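Local coordinates for protein shikimate 5-dehydrogenase (Thermus thermophilus, PDB 1WXD) that catalyses the reversible NADPH-dependent reduction of 3-dehydroshikimate to shikimate, the fourth step of chorismate biosynthesis, probably working as a homodimer, at residues A5-P10 with V57-P62; V84-Q89 with R241-L246; P114-A119 with E171-V176; W143-T148 with V164-A169. All blocks are in the same frame, centred on the assembly; numbering follows the deposited sequence.

Contact 1 of 4, residues A5-P10 with V57-P62; sequences AVLGHP and VNLTLP
L7 is gripped by two backbone hydrogen bonds: its N donates to N58 O over 2.8 Å, and its O receives T60 N over 3.0 Å. N58 N gives to A5 O on one flank of this pair. On the other, past the end of strand 57-59, H9 N reaches L61 O at 2.9 Å with an N-H...O angle of 178°, practically straight. A water donates to P10 O and appears, at a doubtfully short distance, to donate to L61 O too. Donors on every second residue and an angle of 27° between the strand directions identify neighbouring parallel strands, here of the mixed sheet in the substrate-binding domain, where T60 binds shikimate.

On the sheet face that carries L7, V57 and L59, the L7 and L59 side chains lie alongside each other and point the same way. L7 CB sits 3.5 Å from L59 CD1, closer than usual for two carbons. The opposite face has V6 CG2 against T60 CG2 at 3.8 Å. V6 CG1 sits between the backbone N and the carbonyl carbon (chi1 55°), which puts CG2 anti to the backbone N and within reach of T60. G8 comes so near T60, with G8 CA 3.3 Å from T60 OG1, that a CB there would clash with the hydroxyl. Farther out, H9 CB rests on P62 CD at 3.8 Å, each proline of the two loops following a cis peptide.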
loop_
_atom_site.group_PDB
_atom_site.type_symbol
_atom_site.label_atom_id
_atom_site.label_comp_id
_atom_site.label_asym_id
_atom_site.label_seq_id
_atom_site.Cartn_x
_atom_site.Cartn_y
_atom_site.Cartn_z
ATOM N N ALA A 5 1.687 -14.094 -2.548
ATOM C CA ALA A 5 1.236 -15.444 -2.292
ATOM C C ALA A 5 -0.256 -15.445 -2.040
ATOM O O ALA A 5 -0.840 -14.424 -1.660
ATOM C CB ALA A 5 1.966 -16.017 -1.080
ATOM N N VAL A 6 -0.874 -16.595 -2.276
ATOM C CA VAL A 6 -2.295 -16.754 -2.031
ATOM C C VAL A 6 -2.406 -17.607 -0.772
ATOM O O VAL A 6 -1.934 -18.743 -0.743
ATOM C CB VAL A 6 -3.005 -17.459 -3.215
ATOM C CG1 VAL A 6 -2.343 -18.795 -3.515
ATOM C CG2 VAL A 6 -4.477 -17.655 -2.893
ATOM N N LEU A 7 -2.998 -17.044 0.276
ATOM C CA LEU A 7 -3.162 -17.763 1.533
ATOM C C LEU A 7 -4.537 -18.415 1.593
ATOM O O LEU A 7 -5.565 -17.741 1.486
ATOM C CB LEU A 7 -3.002 -16.816 2.723
ATOM C CG LEU A 7 -1.688 -16.043 2.845
ATOM C CD1 LEU A 7 -1.679 -15.275 4.159
ATOM C CD2 LEU A 7 -0.512 -17.005 2.784
ATOM N N GLY A 8 -4.549 -19.732 1.767
ATOM C CA GLY A 8 -5.804 -20.452 1.841
ATOM C C GLY A 8 -5.622 -21.884 2.305
ATOM O O GLY A 8 -4.502 -22.396 2.373
ATOM N N HIS A 9 -6.739 -22.532 2.610
ATOM C CA HIS A 9 -6.744 -23.909 3.087
ATOM C C HIS A 9 -7.975 -24.598 2.509
ATOM O O HIS A 9 -9.064 -24.506 3.072
ATOM C CB HIS A 9 -6.812 -23.910 4.617
ATOM C CG HIS A 9 -6.762 -25.273 5.234
ATOM N ND1 HIS A 9 -5.629 -26.059 5.216
ATOM C CD2 HIS A 9 -7.698 -25.978 5.913
ATOM C CE1 HIS A 9 -5.869 -27.188 5.859
ATOM N NE2 HIS A 9 -7.116 -27.165 6.291
ATOM N N PRO A 10 -7.818 -25.309 1.382
ATOM C CA PRO A 10 -6.585 -25.518 0.616
ATOM C C PRO A 10 -6.343 -24.493 -0.495
ATOM O O PRO A 10 -7.215 -23.686 -0.822
ATOM C CB PRO A 10 -6.790 -26.911 0.049
ATOM C CG PRO A 10 -8.240 -26.858 -0.334
ATOM C CD PRO A 10 -8.899 -26.168 0.859
ATOM N N VAL A 57 -0.681 -10.177 -0.378
ATOM C CA VAL A 57 -1.223 -11.527 -0.498
ATOM C C VAL A 57 -2.722 -11.524 -0.772
ATOM O O VAL A 57 -3.428 -10.576 -0.424
ATOM C CB VAL A 57 -1.010 -12.351 0.795
ATOM C CG1 VAL A 57 0.467 -12.381 1.172
ATOM C CG2 VAL A 57 -1.848 -11.764 1.930
ATOM N N ASN A 58 -3.196 -12.586 -1.416
ATOM C CA ASN A 58 -4.620 -12.751 -1.669
ATOM C C ASN A 58 -5.064 -13.780 -0.630
ATOM O O ASN A 58 -4.276 -14.638 -0.223
ATOM C CB ASN A 58 -4.894 -13.299 -3.074
ATOM C CG ASN A 58 -4.894 -12.219 -4.144
ATOM O OD1 ASN A 58 -5.521 -11.162 -3.990
ATOM N ND2 ASN A 58 -4.207 -12.491 -5.251
ATOM N N LEU A 59 -6.313 -13.686 -0.193
ATOM C CA LEU A 59 -6.846 -14.615 0.793
ATOM C C LEU A 59 -8.056 -15.345 0.225
ATOM O O LEU A 59 -8.906 -14.736 -0.420
ATOM C CB LEU A 59 -7.250 -13.859 2.063
ATOM C CG LEU A 59 -6.258 -13.682 3.219
ATOM C CD1 LEU A 59 -4.814 -13.880 2.777
ATOM C CD2 LEU A 59 -6.471 -12.304 3.813
ATOM N N THR A 60 -8.124 -16.651 0.464
ATOM C CA THR A 60 -9.241 -17.466 -0.001
ATOM C C THR A 60 -9.819 -18.220 1.190
ATOM O O THR A 60 -9.495 -17.921 2.338
ATOM C CB THR A 60 -8.798 -18.493 -1.064
ATOM O OG1 THR A 60 -7.781 -19.342 -0.521
ATOM C CG2 THR A 60 -8.257 -17.786 -2.285
ATOM N N LEU A 61 -10.680 -19.192 0.914
ATOM C CA LEU A 61 -11.292 -19.984 1.973
ATOM C C LEU A 61 -10.245 -20.663 2.845
ATOM O O LEU A 61 -9.269 -21.220 2.343
ATOM C CB LEU A 61 -12.213 -21.053 1.378
ATOM C CG LEU A 61 -13.628 -20.619 0.987
ATOM C CD1 LEU A 61 -14.393 -20.219 2.240
ATOM C CD2 LEU A 61 -13.570 -19.465 -0.000
ATOM N N PRO A 62 -10.426 -20.608 4.171
ATOM C CA PRO A 62 -11.544 -19.943 4.846
ATOM C C PRO A 62 -10.972 -18.795 5.676
ATOM O O PRO A 62 -11.219 -18.709 6.877
ATOM C CB PRO A 62 -12.096 -21.055 5.716
ATOM C CG PRO A 62 -10.825 -21.673 6.237
ATOM C CD PRO A 62 -9.864 -21.659 5.041
HETATM O O HOH W 1 -9.589 -22.209 0.122
#

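Contact 2 of 4, residues V84-Q89 with R241-L246; sequences VNTVLQ and RLWTGL
W243 turns the pyrrole edge of its indole to strand 86-89, and NE1 donates to V87 O at 2.8 Å. The bond is bent, with an N-H...O angle of 146°. It also avoids the carbonyl lone pairs, since the donor stands 48° above the carbonyl plane. The indole reaches the strand because CG lies anti to the carbonyl carbon (chi1 -62°), which carries the ring from the helix toward the V87 carbonyl.

T86 and L88, on either side of V87 in sequence, both reach the indole. T86 CG2 meets W243 NE1 obliquely at 3.6 Å, and the same methyl touches L242 CD2 at 3.8 Å, so it is held between two consecutive helix residues. L88 and W243 slide past one another in opposite directions, bringing L88 CD1 to the ring edge, 4.0 Å from CD1 of W243. A phenylalanine in place of W243 would probably leave V87 O without its indole donor. The T86 hydroxyl is engaged with the N58 side chain and T99. From the second subunit, R55 donates to L242 O, and L88 of that subunit packs on L88.

The contact sets the C-terminal end of helix 229-244 against the mixed sheet of the substrate-binding domain. The W243 ring stacks with F4 and touches N58 of strand 56-59, while L242 packs on F97 of strand 93-97.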
loop_
_atom_site.group_PDB
_atom_site.type_symbol
_atom_site.label_atom_id
_atom_site.label_comp_id
_atom_site.label_asym_id
_atom_site.label_seq_id
_atom_site.Cartn_x
_atom_site.Cartn_y
_atom_site.Cartn_z
ATOM N N VAL A 84 -12.042 -9.825 3.179
ATOM C CA VAL A 84 -10.876 -9.266 2.507
ATOM C C VAL A 84 -10.228 -10.355 1.669
ATOM O O VAL A 84 -9.927 -11.437 2.174
ATOM C CB VAL A 84 -9.848 -8.731 3.527
ATOM C CG1 VAL A 84 -8.511 -8.479 2.845
ATOM C CG2 VAL A 84 -10.367 -7.447 4.150
ATOM N N ASN A 85 -10.026 -10.078 0.385
ATOM C CA ASN A 85 -9.401 -11.058 -0.495
ATOM C C ASN A 85 -8.026 -10.553 -0.902
ATOM O O ASN A 85 -7.239 -11.286 -1.505
ATOM C CB ASN A 85 -10.242 -11.294 -1.756
ATOM C CG ASN A 85 -9.954 -10.279 -2.853
ATOM O OD1 ASN A 85 -9.902 -10.626 -4.040
ATOM N ND2 ASN A 85 -9.772 -9.023 -2.466
ATOM N N THR A 86 -7.746 -9.294 -0.578
ATOM C CA THR A 86 -6.466 -8.701 -0.924
ATOM C C THR A 86 -5.855 -7.874 0.199
ATOM O O THR A 86 -6.465 -6.930 0.703
ATOM C CB THR A 86 -6.578 -7.806 -2.171
ATOM O OG1 THR A 86 -7.072 -8.579 -3.271
ATOM C CG2 THR A 86 -5.205 -7.240 -2.540
ATOM N N VAL A 87 -4.635 -8.238 0.574
ATOM C CA VAL A 87 -3.909 -7.543 1.626
ATOM C C VAL A 87 -2.638 -6.904 1.077
ATOM O O VAL A 87 -1.916 -7.514 0.285
ATOM C CB VAL A 87 -3.515 -8.514 2.763
ATOM C CG1 VAL A 87 -2.691 -7.781 3.819
ATOM C CG2 VAL A 87 -4.764 -9.112 3.377
ATOM N N LEU A 88 -2.375 -5.674 1.504
ATOM C CA LEU A 88 -1.180 -4.947 1.082
ATOM C C LEU A 88 -0.297 -4.687 2.297
ATOM O O LEU A 88 -0.788 -4.240 3.335
ATOM C CB LEU A 88 -1.560 -3.602 0.456
ATOM C CG LEU A 88 -0.424 -2.578 0.329
ATOM C CD1 LEU A 88 0.541 -2.995 -0.782
ATOM C CD2 LEU A 88 -1.009 -1.212 0.027
ATOM N N GLN A 89 0.995 -4.970 2.169
ATOM C CA GLN A 89 1.931 -4.731 3.258
ATOM C C GLN A 89 2.849 -3.569 2.910
ATOM O O GLN A 89 3.497 -3.562 1.860
ATOM C CB GLN A 89 2.768 -5.983 3.548
ATOM C CG GLN A 89 3.798 -5.819 4.673
ATOM C CD GLN A 89 5.078 -5.122 4.224
ATOM O OE1 GLN A 89 5.346 -3.980 4.605
ATOM N NE2 GLN A 89 5.875 -5.811 3.413
ATOM N N ARG A 241 -2.615 -4.221 -9.129
ATOM C CA ARG A 241 -2.518 -2.765 -9.224
ATOM C C ARG A 241 -2.465 -2.204 -7.803
ATOM O O ARG A 241 -1.735 -1.261 -7.516
ATOM C CB ARG A 241 -3.726 -2.183 -9.964
ATOM C CG ARG A 241 -3.560 -0.705 -10.303
ATOM C CD ARG A 241 -4.845 0.074 -10.065
ATOM N NE ARG A 241 -5.720 0.080 -11.233
ATOM C CZ ARG A 241 -7.052 0.037 -11.190
ATOM N NH1 ARG A 241 -7.694 -0.029 -10.025
ATOM N NH2 ARG A 241 -7.747 0.085 -12.318
ATOM N N LEU A 242 -3.251 -2.796 -6.917
ATOM C CA LEU A 242 -3.277 -2.386 -5.527
ATOM C C LEU A 242 -1.865 -2.441 -4.974
ATOM O O LEU A 242 -1.373 -1.479 -4.376
ATOM C CB LEU A 242 -4.173 -3.326 -4.736
ATOM C CG LEU A 242 -5.406 -2.759 -4.052
ATOM C CD1 LEU A 242 -6.050 -1.650 -4.883
ATOM C CD2 LEU A 242 -6.365 -3.908 -3.826
ATOM N N TRP A 243 -1.218 -3.581 -5.192
ATOM C CA TRP A 243 0.137 -3.820 -4.716
ATOM C C TRP A 243 1.253 -2.996 -5.359
ATOM O O TRP A 243 2.198 -2.585 -4.682
ATOM C CB TRP A 243 0.492 -5.305 -4.887
ATOM C CG TRP A 243 -0.369 -6.250 -4.114
ATOM C CD1 TRP A 243 -0.899 -6.050 -2.870
ATOM C CD2 TRP A 243 -0.775 -7.561 -4.519
ATOM N NE1 TRP A 243 -1.610 -7.156 -2.478
ATOM C CE2 TRP A 243 -1.551 -8.100 -3.469
ATOM C CE3 TRP A 243 -0.559 -8.334 -5.666
ATOM C CZ2 TRP A 243 -2.114 -9.382 -3.533
ATOM C CZ3 TRP A 243 -1.118 -9.608 -5.731
ATOM C CH2 TRP A 243 -1.887 -10.117 -4.669
ATOM N N THR A 244 1.150 -2.758 -6.659
ATOM C CA THR A 244 2.215 -2.050 -7.353
ATOM C C THR A 244 1.864 -0.739 -8.032
ATOM O O THR A 244 2.742 0.103 -8.227
ATOM C CB THR A 244 2.829 -2.951 -8.422
ATOM O OG1 THR A 244 1.874 -3.146 -9.475
ATOM C CG2 THR A 244 3.200 -4.304 -7.825
ATOM N N GLY A 245 0.601 -0.581 -8.414
ATOM C CA GLY A 245 0.184 0.627 -9.097
ATOM C C GLY A 245 0.124 0.360 -10.592
ATOM O O GLY A 245 -0.150 1.256 -11.392
ATOM N N LEU A 246 0.386 -0.889 -10.963
ATOM C CA LEU A 246 0.367 -1.306 -12.363
ATOM C C LEU A 246 -0.763 -2.301 -12.586
ATOM O O LEU A 246 -0.997 -3.174 -11.750
ATOM C CB LEU A 246 1.694 -1.969 -12.733
ATOM C CG LEU A 246 2.958 -1.135 -12.534
ATOM C CD1 LEU A 246 4.177 -2.020 -12.727
ATOM C CD2 LEU A 246 2.969 0.027 -13.512
#

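Contact 3 of 4, residues P114-A119 with E171-V176; sequences PLKGPA and EARLLV
P118 O is the tight point of this contact, accepting from two successive backbone donors. R173 N lies in the carbonyl plane at 2.8 Å; L174 N is longer at 3.3 Å and tilted 22° from that plane. Next to this fork A119 pairs with L174, their CB atoms 4.0 Å apart on one face of the sheet, and L174 CB lies 3.6 Å from K116 O.

Outward the packing gives way to water. The extended K116 chain runs alongside R173 and points the same way, with K116 CE 4.0 Å from R173 CG. Their charged ends stay apart, and a water accepts from R173 NE at 2.8 Å and weakly from K116 NZ. A second water donates to both K116 O and R173 O. The guanidinium is held by a salt bridge to E199.

Here strands 119-122 and 174-177 begin side by side, the central parallel pair of the NADP-binding Rossmann-type domain.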
loop_
_atom_site.group_PDB
_atom_site.type_symbol
_atom_site.label_atom_id
_atom_site.label_comp_id
_atom_site.label_asym_id
_atom_site.label_seq_id
_atom_site.Cartn_x
_atom_site.Cartn_y
_atom_site.Cartn_z
ATOM N N PRO A 114 -23.750 -6.542 -20.204
ATOM C CA PRO A 114 -24.239 -5.321 -19.561
ATOM C C PRO A 114 -25.149 -5.575 -18.370
ATOM O O PRO A 114 -25.812 -6.617 -18.275
ATOM C CB PRO A 114 -24.959 -4.554 -20.671
ATOM C CG PRO A 114 -24.950 -5.442 -21.879
ATOM C CD PRO A 114 -24.265 -6.726 -21.563
ATOM N N LEU A 115 -25.162 -4.609 -17.460
ATOM C CA LEU A 115 -25.951 -4.681 -16.247
ATOM C C LEU A 115 -27.441 -4.538 -16.489
ATOM O O LEU A 115 -27.941 -3.446 -16.742
ATOM C CB LEU A 115 -25.445 -3.611 -15.300
ATOM C CG LEU A 115 -23.946 -3.773 -15.075
ATOM C CD1 LEU A 115 -23.354 -2.544 -14.399
ATOM C CD2 LEU A 115 -23.724 -5.029 -14.254
ATOM N N LYS A 116 -28.145 -5.660 -16.408
ATOM C CA LYS A 116 -29.592 -5.658 -16.569
ATOM C C LYS A 116 -30.182 -6.601 -15.536
ATOM O O LYS A 116 -29.894 -7.802 -15.537
ATOM C CB LYS A 116 -30.005 -6.106 -17.969
ATOM C CG LYS A 116 -31.504 -5.959 -18.183
ATOM C CD LYS A 116 -31.973 -6.474 -19.527
ATOM C CE LYS A 116 -33.487 -6.343 -19.651
ATOM N NZ LYS A 116 -34.009 -6.895 -20.936
ATOM N N GLY A 117 -30.992 -6.045 -14.645
ATOM C CA GLY A 117 -31.615 -6.848 -13.617
ATOM C C GLY A 117 -33.044 -7.205 -13.979
ATOM O O GLY A 117 -33.473 -6.960 -15.106
ATOM N N PRO A 118 -33.808 -7.788 -13.045
ATOM C CA PRO A 118 -33.368 -8.111 -11.685
ATOM C C PRO A 118 -32.207 -9.099 -11.708
ATOM O O PRO A 118 -32.134 -9.962 -12.583
ATOM C CB PRO A 118 -34.615 -8.719 -11.052
ATOM C CG PRO A 118 -35.728 -8.033 -11.776
ATOM C CD PRO A 118 -35.247 -8.054 -13.203
ATOM N N ALA A 119 -31.297 -8.959 -10.755
ATOM C CA ALA A 119 -30.156 -9.854 -10.670
ATOM C C ALA A 119 -30.348 -10.792 -9.484
ATOM O O ALA A 119 -30.510 -10.346 -8.347
ATOM C CB ALA A 119 -28.878 -9.055 -10.500
ATOM N N GLU A 171 -37.860 -14.746 -13.442
ATOM C CA GLU A 171 -38.006 -13.321 -13.717
ATOM C C GLU A 171 -36.700 -12.532 -13.638
ATOM O O GLU A 171 -36.676 -11.337 -13.919
ATOM C CB GLU A 171 -39.050 -12.732 -12.771
ATOM C CG GLU A 171 -40.347 -13.516 -12.809
ATOM C CD GLU A 171 -41.415 -12.974 -11.892
ATOM O OE1 GLU A 171 -41.751 -11.782 -12.032
ATOM O OE2 GLU A 171 -41.928 -13.736 -11.046
ATOM N N ALA A 172 -35.615 -13.209 -13.272
ATOM C CA ALA A 172 -34.313 -12.551 -13.185
ATOM C C ALA A 172 -33.707 -12.466 -14.582
ATOM O O ALA A 172 -33.998 -13.306 -15.433
ATOM C CB ALA A 172 -33.396 -13.328 -12.261
ATOM N N ARG A 173 -32.877 -11.451 -14.818
ATOM C CA ARG A 173 -32.224 -11.278 -16.111
ATOM C C ARG A 173 -30.730 -11.528 -15.998
ATOM O O ARG A 173 -30.038 -11.697 -17.001
ATOM C CB ARG A 173 -32.506 -9.879 -16.679
ATOM C CG ARG A 173 -33.660 -9.866 -17.687
ATOM C CD ARG A 173 -34.660 -10.968 -17.352
ATOM N NE ARG A 173 -35.740 -11.123 -18.320
ATOM C CZ ARG A 173 -36.612 -12.125 -18.285
ATOM N NH1 ARG A 173 -36.521 -13.050 -17.336
ATOM N NH2 ARG A 173 -37.582 -12.202 -19.187
ATOM N N LEU A 174 -30.237 -11.542 -14.767
ATOM C CA LEU A 174 -28.835 -11.819 -14.512
ATOM C C LEU A 174 -28.778 -12.816 -13.364
ATOM O O LEU A 174 -29.275 -12.545 -12.273
ATOM C CB LEU A 174 -28.068 -10.545 -14.140
ATOM C CG LEU A 174 -26.623 -10.780 -13.667
ATOM C CD1 LEU A 174 -25.862 -11.601 -14.694
ATOM C CD2 LEU A 174 -25.932 -9.448 -13.427
ATOM N N LEU A 175 -28.190 -13.977 -13.626
ATOM C CA LEU A 175 -28.065 -15.022 -12.621
ATOM C C LEU A 175 -26.608 -15.275 -12.298
ATOM O O LEU A 175 -25.766 -15.411 -13.198
ATOM C CB LEU A 175 -28.680 -16.335 -13.115
ATOM C CG LEU A 175 -30.143 -16.395 -13.548
ATOM C CD1 LEU A 175 -30.422 -17.786 -14.105
ATOM C CD2 LEU A 175 -31.062 -16.097 -12.376
ATOM N N VAL A 176 -26.307 -15.352 -11.010
ATOM C CA VAL A 176 -24.942 -15.620 -10.591
ATOM C C VAL A 176 -24.916 -16.715 -9.543
ATOM O O VAL A 176 -25.583 -16.626 -8.512
ATOM C CB VAL A 176 -24.265 -14.380 -9.980
ATOM C CG1 VAL A 176 -22.805 -14.684 -9.725
ATOM C CG2 VAL A 176 -24.404 -13.187 -10.909
HETATM O O HOH W 2 -28.499 -9.635 -17.669
HETATM O O HOH W 3 -36.050 -9.464 -20.587
#

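Contact 4 of 4, residues W143-T148 with V164-A169; sequences WVWNRT and VPLEKA. With SO4 (sulfate ion), chain E.
W145 lays one face of its indole over L166: L166 CD2 is 3.5 Å above the middle of the ring plane, and L166 CG makes a CH-pi contact 3.6 Å from the centroid of the W145 five-membered ring. CG of W145 stands anti to the backbone N (chi1 168°), which swings the indole across to the 3-10 turn 166-169. V164 O lies at the ring edge in plane, 3.4 Å from W145 CD1, and R147 N approaches the other face near the rim. With an alanine at W145, L166 is likely to lose its aromatic cover and a gap to open beside the turn.

W143 is used differently. V164 CG1 sits over one face, 4.2 Å from the centroid of the W143 five-membered ring, while K168 O meets the edge, 3.3 Å from W143 CZ3. Between the two indoles V164 N donates to V144 O at 3.0 Å. Beyond the strand N146 and T148, residues of the NADP(+) site, hydrogen-bond through ND2 and OG1 to a sulfate that probably came from the crystallisation liquor, with N146 ND2 2.8 Å from sulfate O2.

Strand 142-145 lies in the parallel sheet between 162-163 and 119-122. V164 and A169 reach L120 of the latter strand and L166 reaches L122, while V144 faces helix 149-159.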
loop_
_atom_site.group_PDB
_atom_site.type_symbol
_atom_site.label_atom_id
_atom_site.label_comp_id
_atom_site.label_asym_id
_atom_site.label_seq_id
_atom_site.Cartn_x
_atom_site.Cartn_y
_atom_site.Cartn_z
ATOM N N TRP A 143 -31.791 -9.579 -6.019
ATOM C CA TRP A 143 -32.491 -10.589 -5.243
ATOM C C TRP A 143 -31.429 -11.578 -4.770
ATOM O O TRP A 143 -30.380 -11.738 -5.403
ATOM C CB TRP A 143 -33.529 -11.329 -6.092
ATOM C CG TRP A 143 -34.601 -10.457 -6.694
ATOM C CD1 TRP A 143 -34.990 -9.210 -6.273
ATOM C CD2 TRP A 143 -35.441 -10.781 -7.811
ATOM N NE1 TRP A 143 -36.015 -8.741 -7.061
ATOM C CE2 TRP A 143 -36.314 -9.684 -8.011
ATOM C CE3 TRP A 143 -35.544 -11.891 -8.662
ATOM C CZ2 TRP A 143 -37.274 -9.666 -9.028
ATOM C CZ3 TRP A 143 -36.502 -11.872 -9.676
ATOM C CH2 TRP A 143 -37.353 -10.766 -9.849
ATOM N N VAL A 144 -31.685 -12.241 -3.656
ATOM C CA VAL A 144 -30.728 -13.218 -3.164
ATOM C C VAL A 144 -31.465 -14.454 -2.651
ATOM O O VAL A 144 -32.569 -14.364 -2.114
ATOM C CB VAL A 144 -29.842 -12.627 -2.050
ATOM C CG1 VAL A 144 -30.703 -12.187 -0.870
ATOM C CG2 VAL A 144 -28.811 -13.658 -1.613
ATOM N N TRP A 145 -30.854 -15.612 -2.853
ATOM C CA TRP A 145 -31.428 -16.873 -2.421
ATOM C C TRP A 145 -30.339 -17.653 -1.712
ATOM O O TRP A 145 -29.149 -17.435 -1.949
ATOM C CB TRP A 145 -31.933 -17.670 -3.628
ATOM C CG TRP A 145 -32.282 -19.101 -3.315
ATOM C CD1 TRP A 145 -33.495 -19.594 -2.909
ATOM C CD2 TRP A 145 -31.387 -20.219 -3.346
ATOM N NE1 TRP A 145 -33.406 -20.948 -2.687
ATOM C CE2 TRP A 145 -32.123 -21.356 -2.947
ATOM C CE3 TRP A 145 -30.032 -20.369 -3.670
ATOM C CZ2 TRP A 145 -31.547 -22.629 -2.867
ATOM C CZ3 TRP A 145 -29.460 -21.637 -3.588
ATOM C CH2 TRP A 145 -30.219 -22.749 -3.189
ATOM N N ASN A 146 -30.749 -18.562 -0.839
ATOM C CA ASN A 146 -29.806 -19.375 -0.100
ATOM C C ASN A 146 -30.548 -20.637 0.324
ATOM O O ASN A 146 -31.735 -20.576 0.652
ATOM C CB ASN A 146 -29.312 -18.608 1.132
ATOM C CG ASN A 146 -28.045 -19.205 1.721
ATOM O OD1 ASN A 146 -26.966 -19.082 1.145
ATOM N ND2 ASN A 146 -28.173 -19.864 2.866
ATOM N N ARG A 147 -29.858 -21.775 0.307
ATOM C CA ARG A 147 -30.479 -23.037 0.695
ATOM C C ARG A 147 -31.130 -22.846 2.060
ATOM O O ARG A 147 -32.233 -23.332 2.306
ATOM C CB ARG A 147 -29.437 -24.157 0.747
ATOM C CG ARG A 147 -30.033 -25.527 1.037
ATOM C CD ARG A 147 -29.028 -26.638 0.769
ATOM N NE ARG A 147 -29.587 -27.957 1.058
ATOM C CZ ARG A 147 -28.948 -29.103 0.850
ATOM N NH1 ARG A 147 -27.720 -29.103 0.348
ATOM N NH2 ARG A 147 -29.537 -30.253 1.151
ATOM N N THR A 148 -30.435 -22.141 2.945
ATOM C CA THR A 148 -30.967 -21.833 4.266
ATOM C C THR A 148 -31.625 -20.470 4.084
ATOM O O THR A 148 -30.938 -19.472 3.863
ATOM C CB THR A 148 -29.855 -21.699 5.318
ATOM O OG1 THR A 148 -29.071 -22.895 5.344
ATOM C CG2 THR A 148 -30.457 -21.470 6.691
ATOM N N VAL A 164 -35.550 -14.087 -2.101
ATOM C CA VAL A 164 -36.596 -14.708 -2.899
ATOM C C VAL A 164 -36.432 -16.214 -2.988
ATOM O O VAL A 164 -35.361 -16.754 -2.703
ATOM C CB VAL A 164 -36.585 -14.165 -4.337
ATOM C CG1 VAL A 164 -36.725 -12.654 -4.332
ATOM C CG2 VAL A 164 -35.296 -14.566 -5.027
ATOM N N PRO A 165 -37.510 -16.917 -3.358
ATOM C CA PRO A 165 -37.453 -18.376 -3.493
ATOM C C PRO A 165 -36.904 -18.657 -4.904
ATOM O O PRO A 165 -37.017 -17.804 -5.784
ATOM C CB PRO A 165 -38.912 -18.790 -3.330
ATOM C CG PRO A 165 -39.640 -17.644 -3.955
ATOM C CD PRO A 165 -38.906 -16.442 -3.393
ATOM N N LEU A 166 -36.314 -19.832 -5.114
ATOM C CA LEU A 166 -35.738 -20.189 -6.412
ATOM C C LEU A 166 -36.612 -19.949 -7.630
ATOM O O LEU A 166 -36.095 -19.663 -8.712
ATOM C CB LEU A 166 -35.301 -21.655 -6.434
ATOM C CG LEU A 166 -33.963 -22.025 -5.804
ATOM C CD1 LEU A 166 -33.747 -23.519 -5.961
ATOM C CD2 LEU A 166 -32.837 -21.247 -6.476
ATOM N N GLU A 167 -37.926 -20.081 -7.472
ATOM C CA GLU A 167 -38.834 -19.884 -8.599
ATOM C C GLU A 167 -38.727 -18.499 -9.224
ATOM O O GLU A 167 -39.026 -18.326 -10.402
ATOM C CB GLU A 167 -40.289 -20.128 -8.184
ATOM C CG GLU A 167 -40.660 -21.588 -7.941
ATOM C CD GLU A 167 -40.039 -22.156 -6.680
ATOM O OE1 GLU A 167 -40.013 -21.444 -5.649
ATOM O OE2 GLU A 167 -39.592 -23.322 -6.714
ATOM N N LYS A 168 -38.299 -17.512 -8.444
ATOM C CA LYS A 168 -38.179 -16.159 -8.972
ATOM C C LYS A 168 -37.060 -16.044 -10.003
ATOM O O LYS A 168 -36.879 -14.991 -10.620
ATOM C CB LYS A 168 -37.941 -15.163 -7.835
ATOM C CG LYS A 168 -39.122 -15.024 -6.887
ATOM C CD LYS A 168 -40.347 -14.460 -7.598
ATOM C CE LYS A 168 -40.106 -13.045 -8.097
ATOM N NZ LYS A 168 -41.315 -12.473 -8.757
ATOM N N ALA A 169 -36.308 -17.123 -10.191
ATOM C CA ALA A 169 -35.223 -17.105 -11.162
ATOM C C ALA A 169 -35.795 -16.873 -12.558
ATOM O O ALA A 169 -35.127 -16.326 -13.429
ATOM C CB ALA A 169 -34.445 -18.418 -11.116
HETATM S S SO4 E . -25.687 -22.165 4.988
HETATM O O1 SO4 E . -24.315 -22.096 5.375
HETATM O O2 SO4 E . -26.127 -21.437 3.850
HETATM O O3 SO4 E . -26.114 -23.534 4.777
HETATM O O4 SO4 E . -26.548 -21.697 6.191
HETATM O O HOH W 4 -36.656 -21.859 -2.514
HETATM O O HOH W 5 -33.897 -17.509 0.046
#

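How the contacts relate
From the N terminus, contact 1 closes first, pairing strands 3-8 and 56-59 across 46 intervening residues. Contact 2 opens after it, and its long loop, between 84-89 and 241-246, encloses contact 3, which in turn encloses contact 4. Contacts 1 and 2 touch in the mixed sheet of the substrate-binding domain, since V57 O and V87 N of adjacent strands lie 2.8 Å apart. Contacts 3 and 4 likewise meet, W143 lying against P118 and E171, within the parallel sheet of the NADP-binding domain. The two pairs occupy opposite sides of the chain's centre; contacts 1 and 3 have centres about 30 Å apart. Contact 2 thus returns the chain to the first domain after the second.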